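Local coordinates for 2OG-Fe dioxygenase family protein (Methylibium petroleiphilum, PDB 3PL0), which probably acts as an iron- and 2-oxoglutarate-dependent dioxygenase built on a cupin-type double-stranded beta-helix, although its substrate is not known, at residues 73-78 and 127-132; 121-126 and 241-246; 164-169 and 217-222. One frame throughout, in Å; residues are numbered along the deposited sequence.

Contact 1 (73-78 and 127-132)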
ATOM      1  N   PHE A  73       7.442   8.151   8.434  1.00 28.25           N
ATOM      2  CA  PHE A  73       8.274   7.555   9.418  1.00 30.01           C
ATOM      3  C   PHE A  73       9.659   7.369   8.848  1.00 30.36           C
ATOM      4  O   PHE A  73       9.850   7.419   7.627  1.00 30.34           O
ATOM      5  CB  PHE A  73       7.703   6.192   9.822  1.00 29.78           C
ATOM      6  CG  PHE A  73       6.262   6.237  10.210  1.00 28.98           C
ATOM      7  CD1 PHE A  73       5.267   6.231   9.225  1.00 33.73           C
ATOM      8  CD2 PHE A  73       5.876   6.287  11.537  1.00 33.26           C
ATOM      9  CE1 PHE A  73       3.930   6.294   9.571  1.00 30.78           C
ATOM     10  CE2 PHE A  73       4.526   6.350  11.887  1.00 35.92           C
ATOM     11  CZ  PHE A  73       3.548   6.353  10.887  1.00 30.51           C
HETATM   12  N   MSE A  74      10.601   7.162   9.766  1.00 30.39           N
HETATM   13  CA  MSE A  74      11.948   6.708   9.413  0.50 32.12           C
HETATM   14  C   MSE A  74      12.285   5.485  10.248  1.00 32.23           C
HETATM   15  O   MSE A  74      12.099   5.462  11.492  1.00 32.96           O
HETATM   16  CB  MSE A  74      13.011   7.808   9.590  0.50 33.57           C
HETATM   17  CG  MSE A  74      14.393   7.492   8.965  0.50 32.31           C
HETATM   18 SE   MSE A  74      15.596   9.070   8.934  0.38 49.61          SE
HETATM   19  CE  MSE A  74      15.883   9.198  10.877  0.50 41.89           C
ATOM     20  N   GLN A  75      12.760   4.469   9.546  1.00 29.91           N
ATOM     21  CA  GLN A  75      13.169   3.244  10.148  1.00 31.00           C
ATOM     22  C   GLN A  75      14.664   3.168  10.019  1.00 31.18           C
ATOM     23  O   GLN A  75      15.197   3.343   8.937  1.00 34.65           O
ATOM     24  CB  GLN A  75      12.565   2.060   9.439  1.00 28.19           C
ATOM     25  CG  GLN A  75      12.996   0.723  10.043  1.00 34.83           C
ATOM     26  CD  GLN A  75      12.374  -0.480   9.357  1.00 33.30           C
ATOM     27  OE1 GLN A  75      11.860  -0.368   8.266  1.00 32.32           O
ATOM     28  NE2 GLN A  75      12.462  -1.655   9.997  1.00 29.38           N
ATOM     29  N   THR A  76      15.326   2.919  11.142  1.00 32.64           N
ATOM     30  CA  THR A  76      16.739   2.576  11.156  0.60 32.26           C
ATOM     31  C   THR A  76      16.872   1.070  11.361  1.00 33.17           C
ATOM     32  O   THR A  76      16.224   0.482  12.213  1.00 31.95           O
ATOM     33  CB  THR A  76      17.476   3.371  12.261  0.60 35.36           C
ATOM     34  OG1 THR A  76      17.120   4.759  12.156  0.60 34.57           O
ATOM     35  CG2 THR A  76      19.013   3.209  12.163  0.60 23.50           C
ATOM     36  N   LEU A  77      17.704   0.433  10.558  1.00 34.37           N
ATOM     37  CA  LEU A  77      17.838  -1.016  10.609  1.00 36.83           C
ATOM     38  C   LEU A  77      18.781  -1.591  11.671  1.00 42.09           C
ATOM     39  O   LEU A  77      18.461  -2.634  12.251  1.00 45.82           O
ATOM     40  CB  LEU A  77      18.246  -1.524   9.225  1.00 36.09           C
ATOM     41  CG  LEU A  77      17.084  -1.354   8.242  1.00 39.73           C
ATOM     42  CD1 LEU A  77      17.601  -1.470   6.852  1.00 37.03           C
ATOM     43  CD2 LEU A  77      15.983  -2.404   8.522  1.00 38.99           C
ATOM     44  N   GLN A  78      19.925  -0.957  11.898  1.00 42.99           N
ATOM     45  CA  GLN A  78      20.886  -1.432  12.897  0.50 47.96           C
ATOM     46  C   GLN A  78      21.500  -0.218  13.577  1.00 48.31           C
ATOM     47  O   GLN A  78      22.198   0.558  12.937  1.00 52.25           O
ATOM     48  CB  GLN A  78      21.989  -2.308  12.273  0.50 48.66           C
ATOM     49  CG  GLN A  78      21.526  -3.691  11.782  0.50 48.85           C
ATOM     50  CD  GLN A  78      20.996  -4.591  12.890  0.50 52.51           C
ATOM     51  OE1 GLN A  78      20.846  -4.171  14.040  0.50 55.94           O
ATOM     52  NE2 GLN A  78      20.704  -5.838  12.542  0.50 48.71           N
ATOM     53  N   LEU A 127       8.380  -5.400   7.533  1.00 25.88           N
ATOM     54  CA  LEU A 127       8.431  -5.193   6.086  1.00 25.90           C
ATOM     55  C   LEU A 127       9.715  -4.446   5.679  1.00 26.79           C
ATOM     56  O   LEU A 127      10.342  -4.768   4.669  1.00 26.01           O
ATOM     57  CB  LEU A 127       7.190  -4.450   5.576  1.00 28.03           C
ATOM     58  CG  LEU A 127       5.841  -5.172   5.720  1.00 28.43           C
ATOM     59  CD1 LEU A 127       4.770  -4.172   5.375  1.00 30.79           C
ATOM     60  CD2 LEU A 127       5.802  -6.417   4.802  1.00 32.02           C
ATOM     61  N   GLY A 128      10.116  -3.467   6.472  1.00 25.64           N
ATOM     62  CA  GLY A 128      11.413  -2.781   6.249  1.00 27.61           C
ATOM     63  C   GLY A 128      12.609  -3.713   6.330  1.00 26.38           C
ATOM     64  O   GLY A 128      13.558  -3.597   5.531  1.00 27.83           O
ATOM     65  N   GLU A 129      12.584  -4.621   7.312  1.00 28.75           N
ATOM     66  CA  GLU A 129      13.665  -5.578   7.517  1.00 29.49           C
ATOM     67  C   GLU A 129      13.740  -6.534   6.345  1.00 28.94           C
ATOM     68  O   GLU A 129      14.821  -6.846   5.839  1.00 28.72           O
ATOM     69  CB  GLU A 129      13.463  -6.353   8.828  1.00 32.59           C
ATOM     70  CG  GLU A 129      13.917  -5.593  10.066  1.00 33.98           C
ATOM     71  CD  GLU A 129      13.397  -6.207  11.377  1.00 48.46           C
ATOM     72  OE1 GLU A 129      12.547  -7.122  11.312  1.00 54.44           O
ATOM     73  OE2 GLU A 129      13.814  -5.771  12.490  1.00 49.02           O
ATOM     74  N   LEU A 130      12.570  -6.965   5.884  1.00 26.27           N
ATOM     75  CA  LEU A 130      12.481  -7.861   4.710  1.00 25.97           C
ATOM     76  C   LEU A 130      13.013  -7.175   3.452  1.00 26.05           C
ATOM     77  O   LEU A 130      13.931  -7.682   2.773  1.00 25.81           O
ATOM     78  CB  LEU A 130      11.046  -8.294   4.541  1.00 23.16           C
ATOM     79  CG  LEU A 130      10.727  -9.292   3.410  1.00 35.38           C
ATOM     80  CD1 LEU A 130       9.380  -9.968   3.632  1.00 35.29           C
ATOM     81  CD2 LEU A 130      10.672  -8.567   2.080  1.00 35.32           C
ATOM     82  N   PHE A 131      12.491  -5.982   3.184  1.00 25.61           N
ATOM     83  CA  PHE A 131      12.905  -5.224   2.002  1.00 25.06           C
ATOM     84  C   PHE A 131      14.423  -4.900   1.983  1.00 27.49           C
ATOM     85  O   PHE A 131      15.055  -4.985   0.944  1.00 27.82           O
ATOM     86  CB  PHE A 131      12.087  -3.944   1.886  1.00 26.13           C
ATOM     87  CG  PHE A 131      10.632  -4.147   1.501  1.00 22.91           C
ATOM     88  CD1 PHE A 131      10.253  -5.093   0.550  1.00 23.57           C
ATOM     89  CD2 PHE A 131       9.665  -3.341   2.022  1.00 26.57           C
ATOM     90  CE1 PHE A 131       8.947  -5.247   0.178  1.00 22.73           C
ATOM     91  CE2 PHE A 131       8.360  -3.500   1.664  1.00 25.11           C
ATOM     92  CZ  PHE A 131       7.987  -4.440   0.733  1.00 28.65           C
ATOM     93  N   ALA A 132      15.000  -4.570   3.130  1.00 27.88           N
ATOM     94  CA  ALA A 132      16.451  -4.311   3.220  1.00 30.31           C
ATOM     95  C   ALA A 132      17.307  -5.522   2.893  1.00 33.14           C
ATOM     96  O   ALA A 132      18.468  -5.349   2.497  1.00 32.51           O
ATOM     97  CB  ALA A 132      16.825  -3.792   4.625  1.00 31.06           C
TER
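With CG turned away from its own backbone N (chi1 179°) and the chain running on straight, Gln75 reaches from strand 73-77 until its amide meets Gly128 on helix 127-132. Leu77 takes the other common setting, CG opposite its carbonyl carbon (chi1 -69°), which swings both methyls round to the helix. The two residues thus bring one polar and one apolar group to the same side of the helix.

The amide of Gln75 comes down on bare backbone: OE1 lies 3.2 Å from Gly128 CA. A CB at position 128 would sit only 1.7 Å from that oxygen, so the close approach depends on the glycine. Gln75 NE2 lies 4.0 Å from Glu129 N, but bonds instead to the carbonyl of Val125, one turn earlier on the same helix. Leu77 divides its branches. CD1 presses on the methyl of Ala132, with 3.3 Å between Leu77 CD1 and Ala132 CB, tighter than usual for two carbons. Leu77 CD2 passes alongside the helix, 4.1 Å from Glu129 CG, so that the glutamate lends its aliphatic stem to the contact. Pro137 packs against both Leu77 and Ala132.

The strand and helix axes approach to 9.4 Å and cross at -58°, joining strand 65-77 of the large antiparallel sheet to the helix lying on it. The chemistry is lopsided. Gln75 gives an N-H to a helix carbonyl, which fixes the amide's rotation, whereas OE1 is buried by the contact and finds no partner in the model. Part of the gain from that bond is probably repaid as the cost of burying a bare carbonyl oxygen.

Contact 2 (121-126 and 241-246)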
ATOM      1  N   SER A 121       3.688  -0.719  14.503  1.00 29.40           N
ATOM      2  CA  SER A 121       5.159  -0.851  14.454  1.00 30.22           C
ATOM      3  C   SER A 121       5.636  -2.220  13.956  1.00 28.97           C
ATOM      4  O   SER A 121       6.557  -2.279  13.153  1.00 29.92           O
ATOM      5  CB  SER A 121       5.795  -0.546  15.811  1.00 32.37           C
ATOM      6  OG  SER A 121       5.675   0.834  16.100  1.00 32.52           O
ATOM      7  N   ALA A 122       4.994  -3.297  14.390  1.00 29.56           N
ATOM      8  CA  ALA A 122       5.371  -4.640  13.981  1.00 27.81           C
ATOM      9  C   ALA A 122       5.295  -4.764  12.446  1.00 28.42           C
ATOM     10  O   ALA A 122       6.215  -5.285  11.806  1.00 28.20           O
ATOM     11  CB  ALA A 122       4.463  -5.706  14.666  1.00 29.75           C
ATOM     12  N   LEU A 123       4.228  -4.208  11.884  1.00 29.62           N
ATOM     13  CA  LEU A 123       4.005  -4.191  10.447  1.00 25.38           C
ATOM     14  C   LEU A 123       5.112  -3.406   9.733  1.00 27.54           C
ATOM     15  O   LEU A 123       5.816  -3.960   8.916  1.00 26.62           O
ATOM     16  CB  LEU A 123       2.659  -3.558  10.116  1.00 27.69           C
ATOM     17  CG  LEU A 123       2.250  -3.578   8.621  1.00 26.47           C
ATOM     18  CD1 LEU A 123       2.185  -5.063   8.055  1.00 24.30           C
ATOM     19  CD2 LEU A 123       0.963  -2.833   8.419  1.00 27.25           C
ATOM     20  N   LEU A 124       5.252  -2.114  10.027  1.00 25.49           N
ATOM     21  CA  LEU A 124       6.229  -1.317   9.298  1.00 27.42           C
ATOM     22  C   LEU A 124       7.664  -1.830   9.437  1.00 26.81           C
ATOM     23  O   LEU A 124       8.429  -1.784   8.485  1.00 29.54           O
ATOM     24  CB  LEU A 124       6.176   0.161   9.662  1.00 26.43           C
ATOM     25  CG  LEU A 124       5.095   0.992   8.988  1.00 29.69           C
ATOM     26  CD1 LEU A 124       3.639   0.431   9.250  1.00 30.59           C
ATOM     27  CD2 LEU A 124       5.256   2.474   9.458  1.00 26.68           C
ATOM     28  N   VAL A 125       8.029  -2.293  10.623  1.00 29.17           N
ATOM     29  CA  VAL A 125       9.386  -2.743  10.884  1.00 27.41           C
ATOM     30  C   VAL A 125       9.709  -4.035  10.130  1.00 26.43           C
ATOM     31  O   VAL A 125      10.759  -4.129   9.488  1.00 28.32           O
ATOM     32  CB  VAL A 125       9.644  -2.899  12.402  1.00 29.57           C
ATOM     33  CG1 VAL A 125      10.953  -3.707  12.707  1.00 27.31           C
ATOM     34  CG2 VAL A 125       9.729  -1.508  13.062  1.00 31.06           C
ATOM     35  N   ALA A 126       8.827  -5.020  10.220  1.00 27.71           N
ATOM     36  CA  ALA A 126       9.060  -6.350   9.635  1.00 29.33           C
ATOM     37  C   ALA A 126       9.217  -6.238   8.132  1.00 28.93           C
ATOM     38  O   ALA A 126      10.111  -6.876   7.537  1.00 27.41           O
ATOM     39  CB  ALA A 126       7.905  -7.342   9.981  1.00 28.64           C
ATOM     40  N   LEU A 241      -4.264  -0.215   2.739  1.00 24.43           N
ATOM     41  CA  LEU A 241      -3.173   0.566   3.304  1.00 24.56           C
ATOM     42  C   LEU A 241      -1.990   0.455   2.389  1.00 23.64           C
ATOM     43  O   LEU A 241      -1.498  -0.654   2.205  1.00 24.49           O
ATOM     44  CB  LEU A 241      -2.771  -0.003   4.647  1.00 25.81           C
ATOM     45  CG  LEU A 241      -1.568   0.665   5.318  1.00 26.58           C
ATOM     46  CD1 LEU A 241      -1.809   2.164   5.625  1.00 22.92           C
ATOM     47  CD2 LEU A 241      -1.257  -0.114   6.588  1.00 20.95           C
ATOM     48  N   VAL A 242      -1.506   1.574   1.851  1.00 23.54           N
ATOM     49  CA  VAL A 242      -0.302   1.568   1.022  1.00 24.88           C
ATOM     50  C   VAL A 242       0.886   2.097   1.825  1.00 26.16           C
ATOM     51  O   VAL A 242       0.821   3.195   2.405  1.00 27.78           O
ATOM     52  CB  VAL A 242      -0.491   2.393  -0.259  1.00 23.47           C
ATOM     53  CG1 VAL A 242       0.844   2.467  -1.085  1.00 26.15           C
ATOM     54  CG2 VAL A 242      -1.677   1.802  -1.096  1.00 27.28           C
ATOM     55  N   LEU A 243       1.953   1.312   1.892  1.00 22.43           N
ATOM     56  CA  LEU A 243       3.183   1.708   2.586  1.00 22.08           C
ATOM     57  C   LEU A 243       4.284   1.780   1.546  1.00 25.45           C
ATOM     58  O   LEU A 243       4.460   0.833   0.743  1.00 27.21           O
ATOM     59  CB  LEU A 243       3.557   0.704   3.690  1.00 21.45           C
ATOM     60  CG  LEU A 243       2.567   0.425   4.843  1.00 25.22           C
ATOM     61  CD1 LEU A 243       2.994  -0.781   5.736  1.00 24.35           C
ATOM     62  CD2 LEU A 243       2.347   1.668   5.680  1.00 25.78           C
ATOM     63  N   THR A 244       5.014   2.888   1.497  1.00 22.06           N
ATOM     64  CA  THR A 244       6.096   2.979   0.576  1.00 22.19           C
ATOM     65  C   THR A 244       7.403   3.101   1.346  1.00 27.06           C
ATOM     66  O   THR A 244       7.480   3.782   2.380  1.00 24.82           O
ATOM     67  CB  THR A 244       5.937   4.155  -0.394  1.00 25.49           C
ATOM     68  OG1 THR A 244       5.976   5.378   0.330  1.00 27.56           O
ATOM     69  CG2 THR A 244       4.643   4.048  -1.162  1.00 26.21           C
ATOM     70  N   TYR A 245       8.429   2.448   0.824  1.00 27.18           N
ATOM     71  CA  TYR A 245       9.751   2.494   1.403  1.00 27.10           C
ATOM     72  C   TYR A 245      10.730   3.041   0.371  1.00 29.11           C
ATOM     73  O   TYR A 245      10.807   2.541  -0.778  1.00 27.71           O
ATOM     74  CB  TYR A 245      10.185   1.082   1.832  1.00 28.81           C
ATOM     75  CG  TYR A 245       9.393   0.518   2.989  1.00 25.09           C
ATOM     76  CD1 TYR A 245       8.049   0.167   2.826  1.00 27.31           C
ATOM     77  CD2 TYR A 245       9.982   0.334   4.236  1.00 24.84           C
ATOM     78  CE1 TYR A 245       7.312  -0.331   3.879  1.00 27.81           C
ATOM     79  CE2 TYR A 245       9.268  -0.178   5.298  1.00 27.27           C
ATOM     80  CZ  TYR A 245       7.917  -0.493   5.123  1.00 26.70           C
ATOM     81  OH  TYR A 245       7.218  -0.999   6.185  1.00 30.36           O
ATOM     82  N   ARG A 246      11.516   4.031   0.789  1.00 28.27           N
ATOM     83  CA  ARG A 246      12.460   4.676  -0.113  1.00 27.20           C
ATOM     84  C   ARG A 246      13.800   4.938   0.579  1.00 30.35           C
ATOM     85  O   ARG A 246      13.825   5.399   1.728  1.00 27.27           O
ATOM     86  CB  ARG A 246      11.852   5.975  -0.623  1.00 29.35           C
ATOM     87  CG  ARG A 246      12.661   6.648  -1.778  1.00 30.09           C
ATOM     88  CD  ARG A 246      11.843   7.734  -2.459  1.00 34.81           C
ATOM     89  NE  ARG A 246      12.507   8.188  -3.674  1.00 36.12           N
ATOM     90  CZ  ARG A 246      13.490   9.085  -3.696  1.00 44.48           C
ATOM     91  NH1 ARG A 246      13.925   9.635  -2.574  1.00 45.21           N
ATOM     92  NH2 ARG A 246      14.054   9.425  -4.837  1.00 46.90           N
TER
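Leu123 is the first residue of 121-126 to meet the strand. Its CG stands opposite the backbone N (chi1 -175°), a setting that carries the branch down from the flank of the helix to the sheet. There Leu123 CD2 is shared between two leucines: the side chains of Leu123 and Leu241 meet tip to tip, CD2 to CD2 at 4.0 Å, and the same Leu123 methyl lies 3.9 Å from Leu243 CD1, whose side chain it crosses at a slant. Leu32 of helix 29-36 also touches Leu123, so a second helix joins the same apolar layer.

Leu124 follows and contributes twice. Its side chain lies roughly at right angles to that of Leu243, with CD1 3.8 Å from Leu243 CD1, so both leucines of the helix converge on one methyl of the strand. Its backbone oxygen receives the hydroxyl of Tyr245: Tyr245 OH donates to Leu124 O over 2.7 Å, approaching in the carbonyl plane at a C=O...O angle of 113°, on a lone pair. The acceptor also lies in the plane of the phenol ring, at its edge. A buried hydroxyl is thereby satisfied, and the bond holds the far end of the ring, while Trp142 and Phe131 each meet the ring edge-to-face.

The alternation of strand 241-246 explains the pattern, because Leu241, Leu243 and Tyr245 all point at the helix, two residues apart. The axes of these two segments come within 10.6 Å and cross at -40°. A long helix laid over one face of the major sheet through such a hydrophobic row is the arrangement known from double-stranded beta-helix dioxygenases, the cupin fold to which this protein belongs.

Contact 3 (164-169 and 217-222); sequences GAHRDG and VIHEST
The imidazole of His219 has His166 over one face and Asp168 at its edge. His166 CE1 stands 3.7 Å above the His219 plane, displaced toward the rim, and the two rings are inclined at 52°, an oblique meeting in which their centroids are 4.4 Å apart. Taken from the other ring, His219 CD2 lies over one face of His166, again toward the rim. At the edge the Asp168 carboxylate is almost coplanar with the imidazole of His219 (8°). His219 NE2 donates to Asp168 OD1 over 2.9 Å, nearly straight at 164°, using the syn lone pair of the oxygen.

Both histidines start out from their backbones pointing away from the opposite segment. In each, CG sits between the backbone N and the carbonyl carbon, and this turn folds the rings back onto one another. Beneath them the backbones form a single antiparallel bridge of the hydrogen-bonded kind: His166 N to His219 O and His219 N to His166 O, both 2.9 Å. Beside it, Ala165 CB is pressed to 3.4 Å from Ile218 CD1. Glu220 extends past Ala165 to a salt bridge with Arg189, and Asp214 accepts from the backbone N of Asp168, a second-shell hold on that residue.

Replacing His219 with a leucine would probably leave Asp168 OD1 without its donor and the carboxylate freer to turn, and would take one imidazole from the cluster.

His166, Asp168 and His219 reproduce the His-X-Asp...His pattern of the 2-oxoglutarate and iron dioxygenases. Their convergence is consistent with the facial triad that in relatives holds the iron at the mouth of the double-stranded beta-helix.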
ATOM      1  N   GLY A 164      -2.894   3.708 -16.974  1.00 45.76           N
ATOM      2  CA  GLY A 164      -2.721   2.268 -16.821  1.00 43.10           C
ATOM      3  C   GLY A 164      -1.858   1.963 -15.608  1.00 41.29           C
ATOM      4  O   GLY A 164      -1.859   2.718 -14.601  1.00 41.07           O
ATOM      5  N   ALA A 165      -1.085   0.882 -15.702  1.00 36.95           N
ATOM      6  CA  ALA A 165      -0.295   0.431 -14.551  1.00 32.17           C
ATOM      7  C   ALA A 165       0.773   1.444 -14.188  1.00 31.74           C
ATOM      8  O   ALA A 165       1.339   2.075 -15.057  1.00 31.77           O
ATOM      9  CB  ALA A 165       0.311  -0.938 -14.797  1.00 27.53           C
ATOM     10  N   HIS A 166       1.062   1.577 -12.903  1.00 29.97           N
ATOM     11  CA  HIS A 166       2.044   2.564 -12.450  1.00 31.42           C
ATOM     12  C   HIS A 166       3.086   1.957 -11.502  1.00 30.76           C
ATOM     13  O   HIS A 166       2.890   0.873 -10.919  1.00 29.26           O
ATOM     14  CB  HIS A 166       1.309   3.725 -11.732  1.00 32.72           C
ATOM     15  CG  HIS A 166       0.699   3.315 -10.428  1.00 35.58           C
ATOM     16  ND1 HIS A 166      -0.528   2.690 -10.344  1.00 35.00           N
ATOM     17  CD2 HIS A 166       1.168   3.388  -9.161  1.00 42.82           C
ATOM     18  CE1 HIS A 166      -0.798   2.419  -9.078  1.00 46.69           C
ATOM     19  NE2 HIS A 166       0.220   2.827  -8.340  1.00 39.31           N
ATOM     20  N   ARG A 167       4.203   2.666 -11.350  1.00 30.11           N
ATOM     21  CA  ARG A 167       5.007   2.508 -10.163  1.00 29.76           C
ATOM     22  C   ARG A 167       4.846   3.714  -9.222  1.00 32.31           C
ATOM     23  O   ARG A 167       4.207   4.711  -9.554  1.00 29.31           O
ATOM     24  CB  ARG A 167       6.465   2.250 -10.513  1.00 28.37           C
ATOM     25  CG  ARG A 167       7.194   3.406 -11.148  1.00 29.02           C
ATOM     26  CD  ARG A 167       8.635   3.033 -11.469  1.00 29.25           C
ATOM     27  NE  ARG A 167       9.454   2.905 -10.270  1.00 30.95           N
ATOM     28  CZ  ARG A 167      10.358   3.796  -9.854  1.00 40.54           C
ATOM     29  NH1 ARG A 167      10.617   4.893 -10.571  1.00 40.73           N
ATOM     30  NH2 ARG A 167      11.024   3.583  -8.715  1.00 35.69           N
ATOM     31  N   ASP A 168       5.430   3.619  -8.041  1.00 31.30           N
ATOM     32  CA  ASP A 168       5.214   4.634  -7.033  1.00 34.54           C
ATOM     33  C   ASP A 168       6.429   5.580  -6.840  1.00 35.91           C
ATOM     34  O   ASP A 168       6.371   6.513  -6.065  1.00 37.50           O
ATOM     35  CB  ASP A 168       4.823   3.971  -5.733  1.00 33.75           C
ATOM     36  CG  ASP A 168       3.504   3.229  -5.831  1.00 47.03           C
ATOM     37  OD1 ASP A 168       3.434   2.162  -6.498  1.00 49.43           O
ATOM     38  OD2 ASP A 168       2.557   3.698  -5.204  1.00 45.44           O
ATOM     39  N   GLY A 169       7.529   5.300  -7.527  1.00 34.89           N
ATOM     40  CA  GLY A 169       8.703   6.155  -7.481  1.00 38.05           C
ATOM     41  C   GLY A 169       9.560   5.965  -6.248  1.00 37.01           C
ATOM     42  O   GLY A 169      10.288   6.885  -5.869  1.00 33.00           O
ATOM     43  N   VAL A 217       8.460  -4.013 -11.093  1.00 26.06           N
ATOM     44  CA  VAL A 217       7.086  -4.291 -11.481  1.00 23.38           C
ATOM     45  C   VAL A 217       6.295  -2.979 -11.454  1.00 26.41           C
ATOM     46  O   VAL A 217       6.733  -1.954 -10.857  1.00 23.54           O
ATOM     47  CB  VAL A 217       6.435  -5.344 -10.560  1.00 21.59           C
ATOM     48  CG1 VAL A 217       7.201  -6.669 -10.638  1.00 22.28           C
ATOM     49  CG2 VAL A 217       6.379  -4.817  -9.117  1.00 23.84           C
ATOM     50  N   ILE A 218       5.191  -3.006 -12.192  1.00 24.23           N
ATOM     51  CA  ILE A 218       4.166  -1.974 -12.134  1.00 25.47           C
ATOM     52  C   ILE A 218       2.834  -2.635 -11.760  1.00 27.18           C
ATOM     53  O   ILE A 218       2.675  -3.852 -11.862  1.00 25.52           O
ATOM     54  CB  ILE A 218       4.062  -1.148 -13.429  1.00 23.16           C
ATOM     55  CG1 ILE A 218       3.702  -2.033 -14.647  1.00 27.45           C
ATOM     56  CG2 ILE A 218       5.386  -0.308 -13.666  1.00 22.96           C
ATOM     57  CD1 ILE A 218       3.515  -1.239 -15.923  1.00 28.91           C
ATOM     58  N   HIS A 219       1.884  -1.846 -11.276  1.00 25.47           N
ATOM     59  CA  HIS A 219       0.663  -2.446 -10.776  1.00 22.39           C
ATOM     60  C   HIS A 219      -0.516  -1.489 -10.903  1.00 22.46           C
ATOM     61  O   HIS A 219      -0.364  -0.316 -11.309  1.00 23.16           O
ATOM     62  CB  HIS A 219       0.881  -2.921  -9.337  1.00 24.69           C
ATOM     63  CG  HIS A 219       1.063  -1.797  -8.364  1.00 30.68           C
ATOM     64  ND1 HIS A 219       0.047  -1.348  -7.536  1.00 29.38           N
ATOM     65  CD2 HIS A 219       2.125  -0.988  -8.132  1.00 31.45           C
ATOM     66  CE1 HIS A 219       0.487  -0.319  -6.825  1.00 40.45           C
ATOM     67  NE2 HIS A 219       1.751  -0.093  -7.155  1.00 36.59           N
ATOM     68  N   GLU A 220      -1.700  -1.999 -10.601  1.00 25.09           N
ATOM     69  CA  GLU A 220      -2.945  -1.253 -10.802  1.00 24.93           C
ATOM     70  C   GLU A 220      -4.014  -2.030 -10.124  1.00 25.97           C
ATOM     71  O   GLU A 220      -3.796  -3.179  -9.712  1.00 24.11           O
ATOM     72  CB  GLU A 220      -3.252  -1.071 -12.312  1.00 28.99           C
ATOM     73  CG  GLU A 220      -3.571  -2.387 -13.031  1.00 28.61           C
ATOM     74  CD  GLU A 220      -3.845  -2.251 -14.491  1.00 36.79           C
ATOM     75  OE1 GLU A 220      -3.293  -1.345 -15.148  1.00 34.71           O
ATOM     76  OE2 GLU A 220      -4.540  -3.145 -15.013  1.00 31.87           O
ATOM     77  N   SER A 221      -5.202  -1.446  -9.998  1.00 25.06           N
ATOM     78  CA  SER A 221      -6.342  -2.252  -9.638  1.00 28.22           C
ATOM     79  C   SER A 221      -7.532  -1.784 -10.419  1.00 29.04           C
ATOM     80  O   SER A 221      -7.644  -0.602 -10.734  1.00 27.97           O
ATOM     81  CB  SER A 221      -6.634  -2.236  -8.153  1.00 31.17           C
ATOM     82  OG  SER A 221      -7.004  -0.965  -7.763  1.00 34.91           O
ATOM     83  N   THR A 222      -8.442  -2.707 -10.700  1.00 26.41           N
ATOM     84  CA  THR A 222      -9.603  -2.386 -11.494  1.00 25.64           C
ATOM     85  C   THR A 222     -10.664  -1.638 -10.695  1.00 27.19           C
ATOM     86  O   THR A 222     -10.737  -1.765  -9.495  1.00 23.56           O
ATOM     87  CB  THR A 222     -10.206  -3.631 -12.091  1.00 23.84           C
ATOM     88  OG1 THR A 222     -10.760  -4.431 -11.050  1.00 27.93           O
ATOM     89  CG2 THR A 222      -9.100  -4.387 -12.916  1.00 27.20           C
TER

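In the fold
Contacts 1 and 2 are neighbours, their centres 8 Å apart, touching where Gln75 meets Val125 and Gly128 meets Tyr245: both use helix 118-134, and strands 65-77 and 237-246 share an antiparallel sheet, separated by strand 141-152. Along the chain their segments alternate, so one helix ties an early strand to the last. Contact 3 lies about 18 Å from contact 2 and 23 Å from contact 1, centre to centre, weakly meeting contact 2 at Arg246 NE and Gly169 O. Its segments fall between the two of contact 2, and its strand 217-226 lies in another sheet. Contacts 1 and 2 thus join helix to major sheet, contact 3 a loop to the three-stranded sheet at the probable active site.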